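Local atomic coordinates of endoglucanase FnCel5A (Fervidobacterium nodosum, PDB entry 3NCO), a protein that probably hydrolyses internal beta-1,4-glucosidic bonds of cellulose, as an endoglucanase of glycoside hydrolase family 5. Residues 141-146 against 175-180; 182-187 against 242-247. All coordinates share one frame; numbering follows the deposited sequence.

Contact 1 of 2, residues 141-146 against 175-180; sequences IFNEPA and IIDVPN
The carbonyl O of Ile175 receives a weak, bent hydrogen bond from Ile141 N, 3.3 Å long. A water oxygen 2.9 Å from Ile175 O, to which it may donate, accepts from the backbone N of Phe142 and from Asp177 N, each 3.0 Å from it; a single water thus links the backbones where they part. At Ile176 the side chain starts out away from 141-146, yet its end returns: the second torsion (chi2 -53°) folds CD1 back to lie 3.6 Å from Ile141 CD1, the two chains running side by side. The segments sit at the ends of strands 137-140 and 174-177, neighbours in the parallel eight-stranded TIM barrel, and the Asn143-Glu144 pair in the loop after the first strand matches the Asn-Glu of family 5, in which the glutamate is probably the acid/base. Asp177 points into that loop. Its OD2 accepts from Glu144 N at 3.0 Å, the nearly straight N-H arriving from above the carboxylate plane, while the Phe142 carbonyl O sits close to both carboxylate oxygens, all three being acceptors with no bond between carbonyl and carboxylate. The Glu144 carboxylate itself turns elsewhere, OE2 bonding to His203 ND1. CB of Asp177 also packs against Pro145 CD (3.6 Å), the two side chains crossing at about a right angle. The O of Val178 lies 3.4 Å from Pro145 CD and is hydrogen-bonded to the hydroxyl of Ser182. Pro179 follows with its CB 4.1 Å from Pro145 CB, and beyond it the backbone N of Asn180 comes up beside Pro145 O.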
ATOM      1  N   ILE A 141       6.739   5.665  -3.669  1.00 15.75           N
ATOM      2  CA  ILE A 141       8.197   5.513  -3.620  1.00 14.98           C
ATOM      3  C   ILE A 141       8.703   4.261  -2.913  1.00 14.78           C
ATOM      4  O   ILE A 141       9.506   3.502  -3.475  1.00 14.20           O
ATOM      5  CB  ILE A 141       8.845   6.737  -2.973  1.00 14.41           C
ATOM      6  CG1 ILE A 141       8.651   7.890  -3.959  1.00 16.52           C
ATOM      7  CG2 ILE A 141      10.386   6.534  -2.824  1.00 14.33           C
ATOM      8  CD1 ILE A 141       8.990   9.274  -3.342  1.00 15.52           C
ATOM      9  N   PHE A 142       8.201   4.023  -1.692  1.00 14.86           N
ATOM     10  CA  PHE A 142       8.649   2.852  -0.933  1.00 14.36           C
ATOM     11  C   PHE A 142       7.632   2.419   0.108  1.00 14.05           C
ATOM     12  O   PHE A 142       7.037   3.250   0.795  1.00 13.32           O
ATOM     13  CB  PHE A 142      10.034   3.066  -0.306  1.00 16.05           C
ATOM     14  CG  PHE A 142      10.670   1.806   0.183  1.00 18.98           C
ATOM     15  CD1 PHE A 142      10.978   0.743  -0.698  1.00 17.92           C
ATOM     16  CD2 PHE A 142      10.907   1.651   1.545  1.00 20.16           C
ATOM     17  CE1 PHE A 142      11.524  -0.454  -0.201  1.00 21.49           C
ATOM     18  CE2 PHE A 142      11.492   0.486   2.044  1.00 21.10           C
ATOM     19  CZ  PHE A 142      11.796  -0.562   1.187  1.00 21.38           C
ATOM     20  N   ASN A 143       7.488   1.107   0.252  1.00 14.03           N
ATOM     21  CA  ASN A 143       6.591   0.529   1.249  1.00 13.49           C
ATOM     22  C   ASN A 143       7.262   0.455   2.611  1.00 15.19           C
ATOM     23  O   ASN A 143       8.322  -0.127   2.774  1.00 14.95           O
ATOM     24  CB  ASN A 143       6.288  -0.896   0.788  1.00 13.48           C
ATOM     25  CG  ASN A 143       5.405  -1.643   1.748  1.00 15.02           C
ATOM     26  OD1 ASN A 143       5.840  -2.626   2.391  1.00 20.31           O
ATOM     27  ND2 ASN A 143       4.245  -1.182   1.893  1.00  9.42           N
ATOM     28  N   GLU A 144       6.589   1.042   3.612  1.00 14.69           N
ATOM     29  CA  GLU A 144       7.047   0.836   5.014  1.00 14.57           C
ATOM     30  C   GLU A 144       8.552   1.060   5.243  1.00 13.48           C
ATOM     31  O   GLU A 144       9.291   0.124   5.495  1.00 14.12           O
ATOM     32  CB  GLU A 144       6.645  -0.567   5.481  1.00 15.37           C
ATOM     33  CG  GLU A 144       5.151  -0.674   5.615  1.00 16.03           C
ATOM     34  CD  GLU A 144       4.693  -1.991   6.147  1.00 16.02           C
ATOM     35  OE1 GLU A 144       5.529  -2.889   6.372  1.00 21.32           O
ATOM     36  OE2 GLU A 144       3.490  -2.199   6.305  1.00 18.28           O
ATOM     37  N   PRO A 145       9.005   2.313   5.162  1.00 14.77           N
ATOM     38  CA  PRO A 145      10.339   2.564   5.599  1.00 15.32           C
ATOM     39  C   PRO A 145      10.445   2.069   7.017  1.00 15.51           C
ATOM     40  O   PRO A 145       9.432   2.124   7.749  1.00 14.59           O
ATOM     41  CB  PRO A 145      10.398   4.096   5.639  1.00 15.25           C
ATOM     42  CG  PRO A 145       9.524   4.495   4.515  1.00 14.48           C
ATOM     43  CD  PRO A 145       8.319   3.571   4.777  1.00 13.71           C
ATOM     44  N   ALA A 146      11.607   1.538   7.390  1.00 15.41           N
ATOM     45  CA  ALA A 146      11.822   0.992   8.761  1.00 16.19           C
ATOM     46  C   ALA A 146      13.246   0.591   8.996  1.00 16.90           C
ATOM     47  O   ALA A 146      14.087   0.777   8.135  1.00 15.64           O
ATOM     48  CB  ALA A 146      10.937  -0.214   9.015  1.00 16.12           C
ATOM     49  N   ILE A 175       2.883   8.719  -3.778  1.00 15.66           N
ATOM     50  CA  ILE A 175       2.438   8.415  -2.411  1.00 15.29           C
ATOM     51  C   ILE A 175       3.674   8.221  -1.547  1.00 15.04           C
ATOM     52  O   ILE A 175       4.566   7.446  -1.906  1.00 16.54           O
ATOM     53  CB  ILE A 175       1.584   7.130  -2.393  1.00 16.27           C
ATOM     54  CG1 ILE A 175       0.233   7.441  -3.046  1.00 14.75           C
ATOM     55  CG2 ILE A 175       1.332   6.590  -0.958  1.00 13.73           C
ATOM     56  CD1 ILE A 175      -0.407   6.224  -3.631  1.00 16.06           C
ATOM     57  N   ILE A 176       3.682   8.942  -0.426  1.00 15.18           N
ATOM     58  CA  ILE A 176       4.772   8.915   0.553  1.00 16.12           C
ATOM     59  C   ILE A 176       4.359   8.162   1.824  1.00 16.24           C
ATOM     60  O   ILE A 176       3.409   8.563   2.516  1.00 15.82           O
ATOM     61  CB  ILE A 176       5.171  10.389   0.972  1.00 17.48           C
ATOM     62  CG1 ILE A 176       5.388  11.244  -0.261  1.00 19.14           C
ATOM     63  CG2 ILE A 176       6.361  10.406   1.909  1.00 17.24           C
ATOM     64  CD1 ILE A 176       6.363  10.668  -1.295  1.00 22.15           C
ATOM     65  N   ASP A 177       5.043   7.060   2.116  1.00 13.82           N
ATOM     66  CA  ASP A 177       4.744   6.266   3.320  1.00 13.30           C
ATOM     67  C   ASP A 177       5.288   6.885   4.586  1.00 15.96           C
ATOM     68  O   ASP A 177       6.361   7.413   4.624  1.00 15.22           O
ATOM     69  CB  ASP A 177       5.353   4.853   3.209  1.00 13.73           C
ATOM     70  CG  ASP A 177       4.523   3.935   2.210  1.00 13.74           C
ATOM     71  OD1 ASP A 177       4.141   4.441   1.118  1.00 16.09           O
ATOM     72  OD2 ASP A 177       4.334   2.718   2.490  1.00 15.34           O
ATOM     73  N   VAL A 178       4.492   6.757   5.611  1.00 13.86           N
ATOM     74  CA  VAL A 178       4.905   7.024   7.001  1.00 14.76           C
ATOM     75  C   VAL A 178       6.026   6.030   7.352  1.00 15.88           C
ATOM     76  O   VAL A 178       5.958   4.852   6.929  1.00 17.56           O
ATOM     77  CB  VAL A 178       3.645   6.841   7.868  1.00 14.62           C
ATOM     78  CG1 VAL A 178       4.061   6.889   9.324  1.00 16.59           C
ATOM     79  CG2 VAL A 178       2.709   8.002   7.528  1.00 14.04           C
ATOM     80  N   PRO A 179       7.055   6.491   8.096  1.00 15.11           N
ATOM     81  CA  PRO A 179       8.210   5.617   8.421  1.00 15.16           C
ATOM     82  C   PRO A 179       7.859   4.668   9.580  1.00 16.29           C
ATOM     83  O   PRO A 179       6.674   4.555   9.951  1.00 16.95           O
ATOM     84  CB  PRO A 179       9.336   6.596   8.753  1.00 14.47           C
ATOM     85  CG  PRO A 179       8.590   7.817   9.306  1.00 15.51           C
ATOM     86  CD  PRO A 179       7.198   7.854   8.678  1.00 15.71           C
ATOM     87  N   ASN A 180       8.869   3.931  10.090  1.00 16.15           N
ATOM     88  CA  ASN A 180       8.660   2.929  11.152  1.00 18.91           C
ATOM     89  C   ASN A 180       7.492   1.990  10.839  1.00 18.09           C
ATOM     90  O   ASN A 180       6.518   1.852  11.597  1.00 18.13           O
ATOM     91  CB  ASN A 180       8.497   3.587  12.521  1.00 18.30           C
ATOM     92  CG  ASN A 180       9.119   2.760  13.627  1.00 27.75           C
ATOM     93  OD1 ASN A 180      10.235   3.040  14.078  1.00 30.89           O
ATOM     94  ND2 ASN A 180       8.396   1.738  14.080  1.00 33.12           N
TER
HETATM   95  O   HOH W   1       6.314   5.877  -0.271  1.00 15.72           O

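Contact 2 of 2, residues 182-187 against 242-247; sequences SNYSYV and FKYVSE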
ATOM      1  N   SER A 182       5.251   2.360   8.752  1.00 14.96           N
ATOM      2  CA  SER A 182       4.011   3.065   8.400  1.00 14.91           C
ATOM      3  C   SER A 182       2.928   2.945   9.513  1.00 16.02           C
ATOM      4  O   SER A 182       1.725   3.120   9.278  1.00 16.81           O
ATOM      5  CB  SER A 182       3.596   2.674   6.947  1.00 12.24           C
ATOM      6  OG  SER A 182       4.760   2.881   6.101  1.00 16.18           O
ATOM      7  N   ASN A 183       3.408   2.764  10.736  1.00 17.64           N
ATOM      8  CA  ASN A 183       2.502   2.719  11.884  1.00 17.57           C
ATOM      9  C   ASN A 183       1.962   4.139  12.154  1.00 18.37           C
ATOM     10  O   ASN A 183       2.710   5.139  12.037  1.00 17.74           O
ATOM     11  CB  ASN A 183       3.258   2.183  13.091  1.00 15.79           C
ATOM     12  CG  ASN A 183       2.428   2.237  14.376  1.00 18.99           C
ATOM     13  OD1 ASN A 183       2.309   3.290  15.010  1.00 20.20           O
ATOM     14  ND2 ASN A 183       1.861   1.099  14.749  1.00 24.30           N
ATOM     15  N   TYR A 184       0.656   4.215  12.427  1.00 17.01           N
ATOM     16  CA  TYR A 184      -0.088   5.485  12.509  1.00 16.78           C
ATOM     17  C   TYR A 184       0.618   6.497  13.411  1.00 18.37           C
ATOM     18  O   TYR A 184       0.601   7.692  13.112  1.00 21.02           O
ATOM     19  CB  TYR A 184      -1.554   5.243  12.991  1.00 17.87           C
ATOM     20  CG  TYR A 184      -1.585   5.084  14.479  1.00 17.63           C
ATOM     21  CD1 TYR A 184      -1.760   6.198  15.304  1.00 22.48           C
ATOM     22  CD2 TYR A 184      -1.315   3.850  15.070  1.00 17.64           C
ATOM     23  CE1 TYR A 184      -1.699   6.090  16.675  1.00 21.97           C
ATOM     24  CE2 TYR A 184      -1.228   3.731  16.492  1.00 22.75           C
ATOM     25  CZ  TYR A 184      -1.443   4.875  17.268  1.00 23.08           C
ATOM     26  OH  TYR A 184      -1.327   4.793  18.642  1.00 25.46           O
ATOM     27  N   SER A 185       1.256   6.031  14.488  1.00 18.46           N
ATOM     28  CA  SER A 185       1.749   6.956  15.495  1.00 19.06           C
ATOM     29  C   SER A 185       2.992   7.693  15.041  1.00 19.22           C
ATOM     30  O   SER A 185       3.404   8.681  15.706  1.00 22.47           O
ATOM     31  CB  SER A 185       2.038   6.246  16.802  1.00 20.10           C
ATOM     32  OG  SER A 185       3.098   5.339  16.641  1.00 22.63           O
ATOM     33  N   TYR A 186       3.625   7.235  13.964  1.00 17.83           N
ATOM     34  CA  TYR A 186       4.855   7.866  13.513  1.00 18.52           C
ATOM     35  C   TYR A 186       4.595   8.937  12.455  1.00 19.23           C
ATOM     36  O   TYR A 186       5.511   9.474  11.856  1.00 18.45           O
ATOM     37  CB  TYR A 186       5.824   6.780  12.990  1.00 19.94           C
ATOM     38  CG  TYR A 186       6.356   5.894  14.069  1.00 20.59           C
ATOM     39  CD1 TYR A 186       7.581   6.175  14.660  1.00 23.39           C
ATOM     40  CD2 TYR A 186       5.639   4.767  14.492  1.00 22.66           C
ATOM     41  CE1 TYR A 186       8.078   5.373  15.681  1.00 19.53           C
ATOM     42  CE2 TYR A 186       6.145   3.937  15.515  1.00 23.16           C
ATOM     43  CZ  TYR A 186       7.370   4.253  16.075  1.00 23.12           C
ATOM     44  OH  TYR A 186       7.897   3.460  17.077  1.00 27.45           O
ATOM     45  N   VAL A 187       3.332   9.256  12.221  1.00 19.12           N
ATOM     46  CA  VAL A 187       2.975  10.257  11.230  1.00 20.36           C
ATOM     47  C   VAL A 187       3.706  11.600  11.507  1.00 20.14           C
ATOM     48  O   VAL A 187       4.169  12.269  10.590  1.00 21.38           O
ATOM     49  CB  VAL A 187       1.421  10.367  11.112  1.00 21.22           C
ATOM     50  CG1 VAL A 187       0.814  11.234  12.242  1.00 21.19           C
ATOM     51  CG2 VAL A 187       1.051  10.871   9.776  1.00 23.24           C
ATOM     52  N   PHE A 242      -6.954   7.084  14.373  1.00 18.45           N
ATOM     53  CA  PHE A 242      -7.201   7.704  13.051  1.00 18.32           C
ATOM     54  C   PHE A 242      -7.396   9.217  13.197  1.00 19.07           C
ATOM     55  O   PHE A 242      -6.949   9.990  12.315  1.00 18.52           O
ATOM     56  CB  PHE A 242      -8.437   7.095  12.388  1.00 17.97           C
ATOM     57  CG  PHE A 242      -8.189   5.771  11.730  1.00 17.21           C
ATOM     58  CD1 PHE A 242      -7.450   4.766  12.363  1.00 16.66           C
ATOM     59  CD2 PHE A 242      -8.630   5.553  10.438  1.00 20.78           C
ATOM     60  CE1 PHE A 242      -7.195   3.530  11.700  1.00 17.95           C
ATOM     61  CE2 PHE A 242      -8.371   4.352   9.779  1.00 20.20           C
ATOM     62  CZ  PHE A 242      -7.691   3.339  10.429  1.00 16.90           C
ATOM     63  N   LYS A 243      -8.013   9.635  14.302  1.00 18.80           N
ATOM     64  CA  LYS A 243      -8.096  11.092  14.610  1.00 20.02           C
ATOM     65  C   LYS A 243      -6.711  11.758  14.699  1.00 19.36           C
ATOM     66  O   LYS A 243      -6.474  12.887  14.229  1.00 18.51           O
ATOM     67  CB  LYS A 243      -8.928  11.324  15.861  1.00 20.22           C
ATOM     68  CG  LYS A 243      -9.111  12.820  16.218  1.00 21.83           C
ATOM     69  CD  LYS A 243     -10.003  12.974  17.457  1.00 24.67           C
ATOM     70  CE  LYS A 243      -9.157  12.839  18.696  1.00 29.92           C
ATOM     71  NZ  LYS A 243      -9.380  14.004  19.610  1.00 34.82           N
ATOM     72  N   TYR A 244      -5.765  11.061  15.338  1.00 18.60           N
ATOM     73  CA  TYR A 244      -4.424  11.569  15.401  1.00 19.08           C
ATOM     74  C   TYR A 244      -3.869  11.794  13.998  1.00 18.44           C
ATOM     75  O   TYR A 244      -3.252  12.835  13.732  1.00 19.32           O
ATOM     76  CB  TYR A 244      -3.559  10.579  16.194  1.00 19.03           C
ATOM     77  CG  TYR A 244      -2.121  10.962  16.375  1.00 18.86           C
ATOM     78  CD1 TYR A 244      -1.766  11.949  17.285  1.00 19.91           C
ATOM     79  CD2 TYR A 244      -1.104  10.265  15.710  1.00 17.93           C
ATOM     80  CE1 TYR A 244      -0.449  12.283  17.493  1.00 23.98           C
ATOM     81  CE2 TYR A 244       0.279  10.637  15.910  1.00 21.83           C
ATOM     82  CZ  TYR A 244       0.547  11.648  16.823  1.00 22.79           C
ATOM     83  OH  TYR A 244       1.842  12.048  17.114  1.00 26.59           O
ATOM     84  N   VAL A 245      -4.071  10.823  13.091  1.00 16.89           N
ATOM     85  CA  VAL A 245      -3.552  10.999  11.703  1.00 15.70           C
ATOM     86  C   VAL A 245      -4.291  12.134  10.978  1.00 14.49           C
ATOM     87  O   VAL A 245      -3.650  12.927  10.260  1.00 16.98           O
ATOM     88  CB  VAL A 245      -3.662   9.706  10.903  1.00 15.55           C
ATOM     89  CG1 VAL A 245      -3.174   9.876   9.407  1.00 15.99           C
ATOM     90  CG2 VAL A 245      -2.829   8.561  11.639  1.00 16.66           C
ATOM     91  N   SER A 246      -5.605  12.184  11.160  1.00 15.15           N
ATOM     92  CA  SER A 246      -6.409  13.205  10.541  1.00 15.46           C
ATOM     93  C   SER A 246      -6.007  14.591  11.008  1.00 17.10           C
ATOM     94  O   SER A 246      -5.836  15.505  10.199  1.00 18.35           O
ATOM     95  CB  SER A 246      -7.893  12.929  10.861  1.00 16.27           C
ATOM     96  OG  SER A 246      -8.665  14.060  10.532  1.00 18.23           O
ATOM     97  N   GLU A 247      -5.826  14.784  12.317  1.00 17.18           N
ATOM     98  CA  GLU A 247      -5.396  16.122  12.754  1.00 17.27           C
ATOM     99  C   GLU A 247      -4.031  16.519  12.153  1.00 15.98           C
ATOM    100  O   GLU A 247      -3.822  17.681  11.719  1.00 19.67           O
ATOM    101  CB  GLU A 247      -5.363  16.195  14.296  1.00 16.81           C
ATOM    102  CG  GLU A 247      -6.751  15.971  14.942  1.00 19.77           C
ATOM    103  CD  GLU A 247      -6.718  15.910  16.483  1.00 25.46           C
ATOM    104  OE1 GLU A 247      -5.616  15.698  17.071  1.00 35.36           O
ATOM    105  OE2 GLU A 247      -7.800  16.056  17.113  1.00 32.60           O
TER
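Tyr244 reaches from its helix into the 3-10 segment that begins at Tyr184, its CE2 meeting Val187 CG1 at 3.8 Å and the carbonyl O of Ser185 at 3.7 Å. Ser185 O and Tyr184 O both lie at the edge of the Tyr244 ring, near its plane. Tyr184 and Tyr244 cross at about a right angle, with CD1 of Tyr184 4.1 Å from CD2 of Tyr244. Next to them Val245 pushes CG2 against Tyr184 CB at 3.8 Å, at the edge of the Tyr184 ring, while Val245 CG1 lies 4.4 Å from Val187 CG2. With CG anti to the backbone N (chi1 -179°), the Tyr244 ring is carried off the helix and alongside Val187, the two side chains sliding past each other in opposite directions. The contact lays the loop between strands 174-177 and 198-204 of the TIM barrel across helix 232-252, one of the outer helices of the fold. Beyond this apolar layer, the phenol OH of Tyr244 is hydrogen-bonded to NH2 of Arg188, the next residue along the chain from Val187. With an alanine at Tyr244, Arg188 is likely to lose its hydroxyl partner and Val187 CG1 the ring it rests against. The start of the 3-10 segment is fixed by Asn183, whose OD1 accepts from Ser185 N at 3.0 Å in an Asx turn and from Ser185 OG at 2.7 Å, the two donors coming from opposite faces of the amide plane. Ser185 CB lies over one face of the Tyr184 ring, offset toward its rim. Farther out, Tyr184 stacks with His241 and touches Phe202, a residue that Val245 also packs on.

Contact 1 lies deep in the barrel, its centre about 9 Å from that of the chain, whereas the centre of contact 2 is about 16 Å from it and that contact is only partly buried. Both use the chain leaving strand 174-177. Contact 1 joins two consecutive strand ends through backbone polar groups, a carboxylate and a water; contact 2 sets a loop on an outer helix through aromatic rings and valines, its polar bonds lying within the loop, leading on to Arg188 or, as the Lys243-Glu247 salt bridge, staying on the helix. They also touch: Ser182 OG is 3.3 Å from Glu144 CA, and Asn180 CG packs on Tyr186 CZ at 3.4 Å.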